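Long-range contacts in bradyzoite pseudokinase 1 (Toxoplasma gondii, PDB 6M7Z), which is an atypical, divergent kinase without a glycine-rich loop that regulates membrane ultrastructure of the parasitophorous vacuole: residues W15-Y20 and S91-Y96; N32-R37 and Y123-L128; L149-V154 and P294-L299. All coordinates share one frame; numbering follows the deposited sequence.

Contact 1. Residues W15-Y20 and S91-Y96; sequences WSWMSY and SVYEPY. With EDO (1,2-ethanediol), chain H.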
loop_
_atom_site.group_PDB
_atom_site.type_symbol
_atom_site.label_atom_id
_atom_site.label_comp_id
_atom_site.label_asym_id
_atom_site.label_seq_id
_atom_site.Cartn_x
_atom_site.Cartn_y
_atom_site.Cartn_z
ATOM N N TRP A 15 -8.261 12.040 -23.865
ATOM C CA TRP A 15 -9.729 12.060 -23.886
ATOM C C TRP A 15 -10.289 10.863 -23.099
ATOM O O TRP A 15 -11.331 10.988 -22.436
ATOM C CB TRP A 15 -10.264 12.109 -25.324
ATOM C CG TRP A 15 -11.756 12.247 -25.385
ATOM C CD1 TRP A 15 -12.468 13.412 -25.294
ATOM C CD2 TRP A 15 -12.734 11.198 -25.555
ATOM N NE1 TRP A 15 -13.810 13.167 -25.410
ATOM C CE2 TRP A 15 -14.007 11.817 -25.549
ATOM C CE3 TRP A 15 -12.667 9.805 -25.707
ATOM C CZ2 TRP A 15 -15.193 11.091 -25.704
ATOM C CZ3 TRP A 15 -13.840 9.090 -25.851
ATOM C CH2 TRP A 15 -15.085 9.728 -25.849
ATOM N N SER A 16 -9.594 9.720 -23.156
ATOM C CA SER A 16 -9.972 8.538 -22.356
ATOM C C SER A 16 -9.970 8.877 -20.859
ATOM O O SER A 16 -10.930 8.541 -20.170
ATOM C CB SER A 16 -9.065 7.354 -22.610
ATOM O OG SER A 16 -8.851 7.147 -23.983
ATOM N N TRP A 17 -8.882 9.517 -20.382
ATOM C CA TRP A 17 -8.702 9.832 -18.964
ATOM C C TRP A 17 -9.751 10.858 -18.525
ATOM O O TRP A 17 -10.331 10.722 -17.437
ATOM C CB TRP A 17 -7.286 10.352 -18.674
ATOM C CG TRP A 17 -6.253 9.279 -18.740
ATOM C CD1 TRP A 17 -5.216 9.183 -19.617
ATOM C CD2 TRP A 17 -6.187 8.108 -17.916
ATOM N NE1 TRP A 17 -4.500 8.036 -19.378
ATOM C CE2 TRP A 17 -5.077 7.354 -18.346
ATOM C CE3 TRP A 17 -6.959 7.620 -16.859
ATOM C CZ2 TRP A 17 -4.722 6.142 -17.758
ATOM C CZ3 TRP A 17 -6.615 6.418 -16.278
ATOM C CH2 TRP A 17 -5.515 5.685 -16.728
ATOM N N MET A 18 -9.983 11.866 -19.378
ATOM C CA MET A 18 -10.956 12.890 -19.074
ATOM C C MET A 18 -12.347 12.253 -18.975
ATOM O O MET A 18 -13.132 12.559 -18.058
ATOM C CB MET A 18 -10.970 13.987 -20.143
ATOM C CG MET A 18 -11.855 15.167 -19.769
ATOM S SD MET A 18 -11.263 16.000 -18.275
ATOM C CE MET A 18 -12.690 16.988 -17.822
ATOM N N SER A 19 -12.643 11.373 -19.931
ATOM C CA SER A 19 -13.911 10.642 -19.938
ATOM C C SER A 19 -14.034 9.823 -18.648
ATOM O O SER A 19 -15.078 9.845 -18.000
ATOM C CB SER A 19 -14.051 9.765 -21.160
ATOM O OG SER A 19 -14.683 10.484 -22.218
ATOM N N TYR A 20 -12.951 9.134 -18.264
ATOM C CA TYR A 20 -12.985 8.282 -17.085
ATOM C C TYR A 20 -13.214 9.111 -15.819
ATOM O O TYR A 20 -13.924 8.681 -14.918
ATOM C CB TYR A 20 -11.726 7.437 -16.926
ATOM C CG TYR A 20 -11.956 6.291 -15.974
ATOM C CD1 TYR A 20 -12.531 5.105 -16.405
ATOM C CD2 TYR A 20 -11.639 6.411 -14.629
ATOM C CE1 TYR A 20 -12.756 4.055 -15.532
ATOM C CE2 TYR A 20 -11.828 5.360 -13.751
ATOM C CZ TYR A 20 -12.403 4.181 -14.201
ATOM O OH TYR A 20 -12.622 3.126 -13.356
ATOM N N SER A 91 -4.957 12.538 -11.556
ATOM C CA SER A 91 -5.956 12.508 -10.465
ATOM C C SER A 91 -6.832 11.251 -10.487
ATOM O O SER A 91 -7.433 10.932 -9.447
ATOM C CB SER A 91 -6.796 13.764 -10.408
ATOM O OG SER A 91 -7.694 13.836 -11.497
ATOM N N VAL A 92 -6.895 10.533 -11.616
ATOM C CA VAL A 92 -7.793 9.381 -11.722
ATOM C C VAL A 92 -7.050 8.070 -11.969
ATOM O O VAL A 92 -7.718 7.025 -12.021
ATOM C CB VAL A 92 -8.879 9.585 -12.797
ATOM C CG1 VAL A 92 -9.654 10.858 -12.538
ATOM C CG2 VAL A 92 -8.319 9.596 -14.198
ATOM N N TYR A 93 -5.717 8.100 -12.108
ATOM C CA TYR A 93 -4.963 6.869 -12.373
ATOM C C TYR A 93 -5.198 5.841 -11.258
ATOM O O TYR A 93 -5.505 4.705 -11.533
ATOM C CB TYR A 93 -3.466 7.147 -12.542
ATOM C CG TYR A 93 -2.679 5.921 -12.920
ATOM C CD1 TYR A 93 -2.798 5.368 -14.180
ATOM C CD2 TYR A 93 -1.856 5.284 -12.007
ATOM C CE1 TYR A 93 -2.084 4.231 -14.539
ATOM C CE2 TYR A 93 -1.136 4.150 -12.342
ATOM C CZ TYR A 93 -1.255 3.613 -13.611
ATOM O OH TYR A 93 -0.538 2.500 -13.951
ATOM N N GLU A 94 -5.038 6.254 -10.004
ATOM C CA GLU A 94 -5.138 5.327 -8.896
ATOM C C GLU A 94 -6.576 4.797 -8.792
ATOM O O GLU A 94 -6.787 3.594 -8.646
ATOM C CB GLU A 94 -4.635 5.964 -7.599
ATOM C CG GLU A 94 -4.366 4.936 -6.523
ATOM C CD GLU A 94 -3.835 5.457 -5.192
ATOM O OE1 GLU A 94 -3.647 6.726 -5.065
ATOM O OE2 GLU A 94 -3.608 4.606 -4.280
ATOM N N PRO A 95 -7.629 5.646 -8.839
ATOM C CA PRO A 95 -9.000 5.130 -8.906
ATOM C C PRO A 95 -9.211 4.123 -10.047
ATOM O O PRO A 95 -9.895 3.093 -9.866
ATOM C CB PRO A 95 -9.841 6.392 -9.125
ATOM C CG PRO A 95 -9.000 7.501 -8.475
ATOM C CD PRO A 95 -7.565 7.122 -8.766
ATOM N N TYR A 96 -8.618 4.409 -11.212
ATOM C CA TYR A 96 -8.730 3.515 -12.349
ATOM C C TYR A 96 -8.160 2.132 -11.989
ATOM O O TYR A 96 -8.817 1.123 -12.242
ATOM C CB TYR A 96 -8.019 4.118 -13.562
ATOM C CG TYR A 96 -8.095 3.277 -14.808
ATOM C CD1 TYR A 96 -7.184 2.271 -15.048
ATOM C CD2 TYR A 96 -9.087 3.481 -15.746
ATOM C CE1 TYR A 96 -7.239 1.514 -16.209
ATOM C CE2 TYR A 96 -9.177 2.713 -16.893
ATOM C CZ TYR A 96 -8.250 1.721 -17.128
ATOM O OH TYR A 96 -8.327 0.954 -18.256
HETATM C C1 EDO H . -6.801 10.198 -5.850
HETATM O O1 EDO H . -7.700 10.577 -4.789
HETATM C C2 EDO H . -5.595 9.485 -5.240
HETATM O O2 EDO H . -4.653 9.034 -6.226
#

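Contact 2. Residues N32-R37 and Y123-L128; sequences NPILKR and YIFHPL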
loop_
_atom_site.group_PDB
_atom_site.type_symbol
_atom_site.label_atom_id
_atom_site.label_comp_id
_atom_site.label_asym_id
_atom_site.label_seq_id
_atom_site.Cartn_x
_atom_site.Cartn_y
_atom_site.Cartn_z
ATOM N N ASN A 32 -19.621 17.076 4.581
ATOM C CA ASN A 32 -18.338 16.330 4.579
ATOM C C ASN A 32 -17.277 17.245 5.195
ATOM O O ASN A 32 -16.988 18.335 4.684
ATOM C CB ASN A 32 -18.082 15.888 3.132
ATOM C CG ASN A 32 -16.695 15.375 2.840
ATOM O OD1 ASN A 32 -16.244 14.423 3.465
ATOM N ND2 ASN A 32 -16.040 15.985 1.864
ATOM N N PRO A 33 -16.658 16.850 6.331
ATOM C CA PRO A 33 -15.626 17.674 6.964
ATOM C C PRO A 33 -14.231 17.650 6.317
ATOM O O PRO A 33 -13.387 18.419 6.750
ATOM C CB PRO A 33 -15.521 17.102 8.386
ATOM C CG PRO A 33 -15.948 15.651 8.240
ATOM C CD PRO A 33 -16.952 15.631 7.100
ATOM N N ILE A 34 -14.040 16.877 5.233
ATOM C CA ILE A 34 -12.740 16.774 4.593
ATOM C C ILE A 34 -12.346 18.135 3.986
ATOM O O ILE A 34 -11.239 18.593 4.220
ATOM C CB ILE A 34 -12.717 15.638 3.561
ATOM C CG1 ILE A 34 -12.816 14.278 4.264
ATOM C CG2 ILE A 34 -11.482 15.743 2.676
ATOM C CD1 ILE A 34 -13.012 13.074 3.334
ATOM N N LEU A 35 -13.235 18.766 3.202
ATOM C CA LEU A 35 -12.972 20.090 2.632
ATOM C C LEU A 35 -12.650 21.098 3.742
ATOM O O LEU A 35 -11.736 21.905 3.592
ATOM C CB LEU A 35 -14.183 20.587 1.836
ATOM C CG LEU A 35 -14.137 20.465 0.316
ATOM C CD1 LEU A 35 -15.283 21.257 -0.295
ATOM C CD2 LEU A 35 -12.829 20.961 -0.276
ATOM N N LYS A 36 -13.420 21.077 4.828
ATOM C CA LYS A 36 -13.194 22.021 5.904
ATOM C C LYS A 36 -11.768 21.855 6.445
ATOM O O LYS A 36 -11.079 22.849 6.678
ATOM C CB LYS A 36 -14.203 21.886 7.048
ATOM C CG LYS A 36 -14.143 23.087 7.988
ATOM C CD LYS A 36 -15.019 23.069 9.194
ATOM C CE LYS A 36 -14.829 24.342 9.991
ATOM N NZ LYS A 36 -15.660 24.365 11.220
ATOM N N ARG A 37 -11.339 20.607 6.635
ATOM C CA ARG A 37 -10.014 20.349 7.167
ATOM C C ARG A 37 -8.964 20.882 6.175
ATOM O O ARG A 37 -7.989 21.489 6.585
ATOM C CB ARG A 37 -9.856 18.865 7.523
ATOM C CG ARG A 37 -8.448 18.439 7.926
ATOM C CD ARG A 37 -8.087 18.348 9.403
ATOM N NE ARG A 37 -6.687 17.936 9.482
ATOM C CZ ARG A 37 -6.254 16.680 9.322
ATOM N NH1 ARG A 37 -7.101 15.667 9.420
ATOM N NH2 ARG A 37 -4.980 16.442 9.046
ATOM N N TYR A 123 -11.246 11.405 -4.718
ATOM C CA TYR A 123 -11.149 10.791 -3.410
ATOM C C TYR A 123 -11.009 9.264 -3.553
ATOM O O TYR A 123 -11.673 8.653 -4.386
ATOM C CB TYR A 123 -12.395 11.043 -2.565
ATOM C CG TYR A 123 -12.751 12.476 -2.283
ATOM C CD1 TYR A 123 -13.301 13.286 -3.263
ATOM C CD2 TYR A 123 -12.626 12.998 -1.018
ATOM C CE1 TYR A 123 -13.658 14.597 -3.006
ATOM C CE2 TYR A 123 -12.974 14.312 -0.737
ATOM C CZ TYR A 123 -13.513 15.107 -1.729
ATOM O OH TYR A 123 -13.863 16.400 -1.462
ATOM N N ILE A 124 -10.141 8.661 -2.738
ATOM C CA ILE A 124 -10.108 7.242 -2.507
ATOM C C ILE A 124 -10.180 7.025 -0.997
ATOM O O ILE A 124 -9.366 7.566 -0.262
ATOM C CB ILE A 124 -8.834 6.571 -3.063
ATOM C CG1 ILE A 124 -8.664 6.800 -4.557
ATOM C CG2 ILE A 124 -8.818 5.074 -2.724
ATOM C CD1 ILE A 124 -7.451 6.094 -5.124
ATOM N N PHE A 125 -11.133 6.211 -0.556
ATOM C CA PHE A 125 -11.261 5.884 0.839
ATOM C C PHE A 125 -10.557 4.541 1.093
ATOM O O PHE A 125 -10.582 3.627 0.263
ATOM C CB PHE A 125 -12.733 5.932 1.241
ATOM C CG PHE A 125 -13.308 7.330 1.270
ATOM C CD1 PHE A 125 -13.826 7.913 0.126
ATOM C CD2 PHE A 125 -13.288 8.082 2.437
ATOM C CE1 PHE A 125 -14.310 9.215 0.147
ATOM C CE2 PHE A 125 -13.767 9.384 2.453
ATOM C CZ PHE A 125 -14.289 9.951 1.309
ATOM N N HIS A 126 -9.881 4.460 2.240
ATOM C CA HIS A 126 -9.201 3.271 2.713
ATOM C C HIS A 126 -9.609 3.010 4.154
ATOM O O HIS A 126 -9.993 3.933 4.861
ATOM C CB HIS A 126 -7.675 3.436 2.662
ATOM C CG HIS A 126 -7.124 3.597 1.294
ATOM N ND1 HIS A 126 -7.211 2.606 0.353
ATOM C CD2 HIS A 126 -6.463 4.625 0.722
ATOM C CE1 HIS A 126 -6.635 3.023 -0.765
ATOM N NE2 HIS A 126 -6.184 4.271 -0.567
ATOM N N PRO A 127 -9.449 1.766 4.656
ATOM C CA PRO A 127 -9.526 1.527 6.087
ATOM C C PRO A 127 -8.435 2.388 6.739
ATOM O O PRO A 127 -7.363 2.577 6.147
ATOM C CB PRO A 127 -9.233 0.034 6.261
ATOM C CG PRO A 127 -9.330 -0.569 4.880
ATOM C CD PRO A 127 -9.114 0.554 3.891
ATOM N N LEU A 128 -8.724 2.936 7.922
ATOM C CA LEU A 128 -7.737 3.716 8.627
ATOM C C LEU A 128 -6.723 2.754 9.231
ATOM O O LEU A 128 -7.068 1.932 10.068
ATOM C CB LEU A 128 -8.418 4.546 9.708
ATOM C CG LEU A 128 -7.478 5.364 10.576
ATOM C CD1 LEU A 128 -6.557 6.248 9.721
ATOM C CD2 LEU A 128 -8.307 6.176 11.574
#

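Contact 3. Residues L149-V154 and P294-L299; sequences LAANMV and PLFEGL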
loop_
_atom_site.group_PDB
_atom_site.type_symbol
_atom_site.label_atom_id
_atom_site.label_comp_id
_atom_site.label_asym_id
_atom_site.label_seq_id
_atom_site.Cartn_x
_atom_site.Cartn_y
_atom_site.Cartn_z
ATOM N N LEU A 149 7.322 -10.964 8.733
ATOM C CA LEU A 149 7.097 -9.646 8.130
ATOM C C LEU A 149 7.736 -9.610 6.742
ATOM O O LEU A 149 7.108 -9.196 5.763
ATOM C CB LEU A 149 7.680 -8.546 9.021
ATOM C CG LEU A 149 7.551 -7.123 8.472
ATOM C CD1 LEU A 149 6.113 -6.779 8.139
ATOM C CD2 LEU A 149 8.070 -6.129 9.484
ATOM N N ALA A 150 8.981 -10.078 6.668
ATOM C CA ALA A 150 9.729 -10.108 5.418
ATOM C C ALA A 150 9.000 -10.978 4.391
ATOM O O ALA A 150 8.917 -10.622 3.230
ATOM C CB ALA A 150 11.128 -10.605 5.671
ATOM N N ALA A 151 8.455 -12.108 4.847
ATOM C CA ALA A 151 7.757 -13.044 3.965
ATOM C C ALA A 151 6.441 -12.404 3.476
ATOM O O ALA A 151 6.092 -12.530 2.309
ATOM C CB ALA A 151 7.518 -14.352 4.681
ATOM N N ASN A 152 5.737 -11.728 4.397
ATOM C CA ASN A 152 4.498 -10.968 4.125
ATOM C C ASN A 152 4.783 -9.925 3.021
ATOM O O ASN A 152 4.009 -9.770 2.069
ATOM C CB ASN A 152 3.958 -10.391 5.442
ATOM C CG ASN A 152 2.524 -9.882 5.393
ATOM O OD1 ASN A 152 2.089 -9.304 4.397
ATOM N ND2 ASN A 152 1.784 -10.059 6.483
ATOM N N MET A 153 5.945 -9.259 3.119
ATOM C CA MET A 153 6.305 -8.193 2.205
ATOM C C MET A 153 6.609 -8.748 0.806
ATOM O O MET A 153 6.102 -8.198 -0.196
ATOM C CB MET A 153 7.498 -7.389 2.730
ATOM C CG MET A 153 7.122 -6.384 3.818
ATOM S SD MET A 153 8.487 -5.898 4.905
ATOM C CE MET A 153 9.461 -4.913 3.771
ATOM N N VAL A 154 7.405 -9.823 0.734
ATOM C CA VAL A 154 7.726 -10.496 -0.543
ATOM C C VAL A 154 6.432 -10.996 -1.200
ATOM O O VAL A 154 6.241 -10.844 -2.396
ATOM C CB VAL A 154 8.715 -11.667 -0.356
ATOM C CG1 VAL A 154 8.965 -12.413 -1.653
ATOM C CG2 VAL A 154 10.042 -11.237 0.216
ATOM N N PRO A 294 16.865 -19.523 2.842
ATOM C CA PRO A 294 16.891 -20.102 4.187
ATOM C C PRO A 294 16.012 -19.419 5.247
ATOM O O PRO A 294 15.495 -20.094 6.135
ATOM C CB PRO A 294 18.362 -19.948 4.598
ATOM C CG PRO A 294 19.127 -20.058 3.293
ATOM C CD PRO A 294 18.210 -19.482 2.237
ATOM N N LEU A 295 15.862 -18.092 5.151
ATOM C CA LEU A 295 15.114 -17.313 6.143
ATOM C C LEU A 295 13.667 -17.812 6.249
ATOM O O LEU A 295 13.093 -17.749 7.327
ATOM C CB LEU A 295 15.149 -15.831 5.747
ATOM C CG LEU A 295 14.236 -14.898 6.543
ATOM C CD1 LEU A 295 14.618 -14.926 8.025
ATOM C CD2 LEU A 295 14.306 -13.485 5.987
ATOM N N PHE A 296 13.095 -18.310 5.144
ATOM C CA PHE A 296 11.650 -18.600 5.070
ATOM C C PHE A 296 11.328 -20.099 5.179
ATOM O O PHE A 296 10.166 -20.475 5.020
ATOM C CB PHE A 296 11.068 -18.047 3.767
ATOM C CG PHE A 296 11.318 -16.580 3.548
ATOM C CD1 PHE A 296 11.027 -15.655 4.542
ATOM C CD2 PHE A 296 11.843 -16.120 2.350
ATOM C CE1 PHE A 296 11.241 -14.302 4.336
ATOM C CE2 PHE A 296 12.069 -14.767 2.150
ATOM C CZ PHE A 296 11.755 -13.863 3.139
ATOM N N GLU A 297 12.320 -20.946 5.468
ATOM C CA GLU A 297 12.052 -22.388 5.616
ATOM C C GLU A 297 11.172 -22.628 6.850
ATOM O O GLU A 297 11.399 -22.063 7.909
ATOM C CB GLU A 297 13.347 -23.199 5.665
ATOM C CG GLU A 297 13.899 -23.480 4.281
ATOM C CD GLU A 297 15.331 -23.964 4.249
ATOM O OE1 GLU A 297 15.809 -24.494 5.281
ATOM O OE2 GLU A 297 15.960 -23.800 3.190
ATOM N N GLY A 298 10.155 -23.472 6.663
ATOM C CA GLY A 298 9.164 -23.793 7.684
ATOM C C GLY A 298 7.902 -22.953 7.571
ATOM O O GLY A 298 6.935 -23.217 8.287
ATOM N N LEU A 299 7.898 -21.954 6.677
ATOM C CA LEU A 299 6.739 -21.076 6.484
ATOM C C LEU A 299 5.862 -21.608 5.345
ATOM O O LEU A 299 6.366 -22.002 4.295
ATOM C CB LEU A 299 7.207 -19.655 6.154
ATOM C CG LEU A 299 7.661 -18.802 7.332
ATOM C CD1 LEU A 299 8.122 -17.443 6.838
ATOM C CD2 LEU A 299 6.548 -18.657 8.359
#

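Contact 1. Residues W15-Y20 and S91-Y96
Tyr20 OH is held by a hydrogen bond to Glu100 and a weaker one from Arg99, both on helix 88-101. This pins the far end of the Tyr20 ring while its face receives Tyr96. Tyr96 comes edge-on: its CD2 stands 3.6 Å above the centre of the Tyr20 ring, and the two planes are 67° apart. It is an edge-to-face pair. With chi1 at -179° the Tyr96 ring swings clear of its own backbone N and reaches helix 14-23.

A second edge-to-face pair uses a face of the same Tyr96 ring. The six-membered ring of Trp17 turns its edge to that face, with planes at 70° and Trp17 CH2 4.0 Å above the Tyr96 plane, displaced toward the rim. Trp17 CH2 also touches the edge of Tyr93 at CD1, 3.7 Å away. Further round the same six-membered ring, Trp17 CE3 packs against Val92 CG2 at 3.6 Å. Tyr93 OH is bonded to the backbone O of Ala191, so its polar end is satisfied elsewhere.

Glu94 takes no part in this cluster. Its OE2 forms a salt bridge with Lys79, consistent with the lysine-glutamate pair between strand 3 and helix C of protein kinases. Its OE1 accepts a hydrogen bond of 2.8 Å from ethanediol O2, a molecule probably left from crystallisation. The chemistry is thus divided: aromatic edges and faces join helix 88-101 to helix 14-23 without a hydrogen bond between the two segments, while Glu94 is used for the bridge to Lys79 of strand 76-82.

Contact 2. Residues N32-R37 and Y123-L128
Ile34 and the rings of Tyr123 and Phe125 join a short helix to the antiparallel sheet of the kinase-like N-lobe. Helix 33-39 lies across one face of this sheet, and strand 121-127 is one of its inner strands. Tyr123 and Phe125 reach the helix from that face. Ile124, between them, packs against Glu94 and Pro95 of helix 88-101 on the other.

The two rings meet different branches of Ile34. Its CG2 comes to the edge of the Tyr123 ring, near the ring plane, and lies 4.0 Å from CE2. The two side chains run antiparallel past one another, so the Tyr123 hydroxyl lies beyond Ile34, where it is hydrogen-bonded to Glu29 of the loop before the helix. The amide of Asn32 faces the same hydroxyl from the helix side, its plane 67° from that of the ring. Asn32 ND2 stays 4.0 Å from Tyr123 OH, which is contact without a hydrogen bond, and Asn32 is poorly ordered. Leu35 adds only a distant brush with the hydroxyl.

Ile34 and Phe125 reach toward each other, and Ile34 CD1 meets the ring obliquely. Ala78 on the neighbouring strand 76-82 touches both side chains and extends the apolar patch, and Val80 of that strand packs on Tyr123. In Ile34, CD1 is anti to CA (chi2 171°). This carries CD1 to the outer end of the Phe125 ring, where it sits 3.9 Å from both CE2 and CZ.

Contact 3. Residues L149-V154 and P294-L299
Phe296 packs its ring against Ala150 and Ala151 of helix 146-161, and this is the tight part of the contact. Phe296 CE1 lies 3.6 Å from the backbone N of Ala151 and 3.7 Å from its CB. Ala150 CB meets the same CE1 at 3.9 Å, in the plane of the ring at its edge. The small alanine side chains let the ring come right up to the helix backbone. Phe296 CG is turned anti to its own carbonyl carbon (chi1 -55°), which aims the ring at the helix. Ile290 and Leu272 of the helices nearby also pack on it. Leu299 CD1 joins this tight part, 3.8 Å from Ala151 CB, although Leu299 is partly open to solvent.

Elsewhere the packing is looser. Val154 CG2 stands 4.3 Å from Phe296 CZ, and Leu295 CD2 is equally far from Ala150 CB. The solvent side is formed by Pro294, Glu297 and Gly298, which are exposed. A type II turn from Phe296 to Leu299 reverses the chain here. Gly298 takes the positive phi of 96° usual for its third position. A hydrogen bond from Gln147 to Leu295 O adds a polar tie to helix 146-161.

The arrangement fits the helical C-lobe of the protein kinase fold, with a helix in the place of helix E covered by the chain after a late C-lobe helix.

Contacts 1 and 2 lie in what corresponds to the N-lobe of a protein kinase, and contact 3 in what corresponds to the C-lobe, on the opposite side of the chain's centre. All three are buried. Contacts 1 and 2 touch each other through strand 121-127, and their first segments lie on helices that follow each other in the chain. Contact 3 shares no element with them, and its atoms stay about 14 Å or more from theirs. Contact 1 is aromatic and buries the most surface. Contact 2 sets aliphatic branches against rings. Contact 3 presses one ring onto alanines, with an exposed turn beside it.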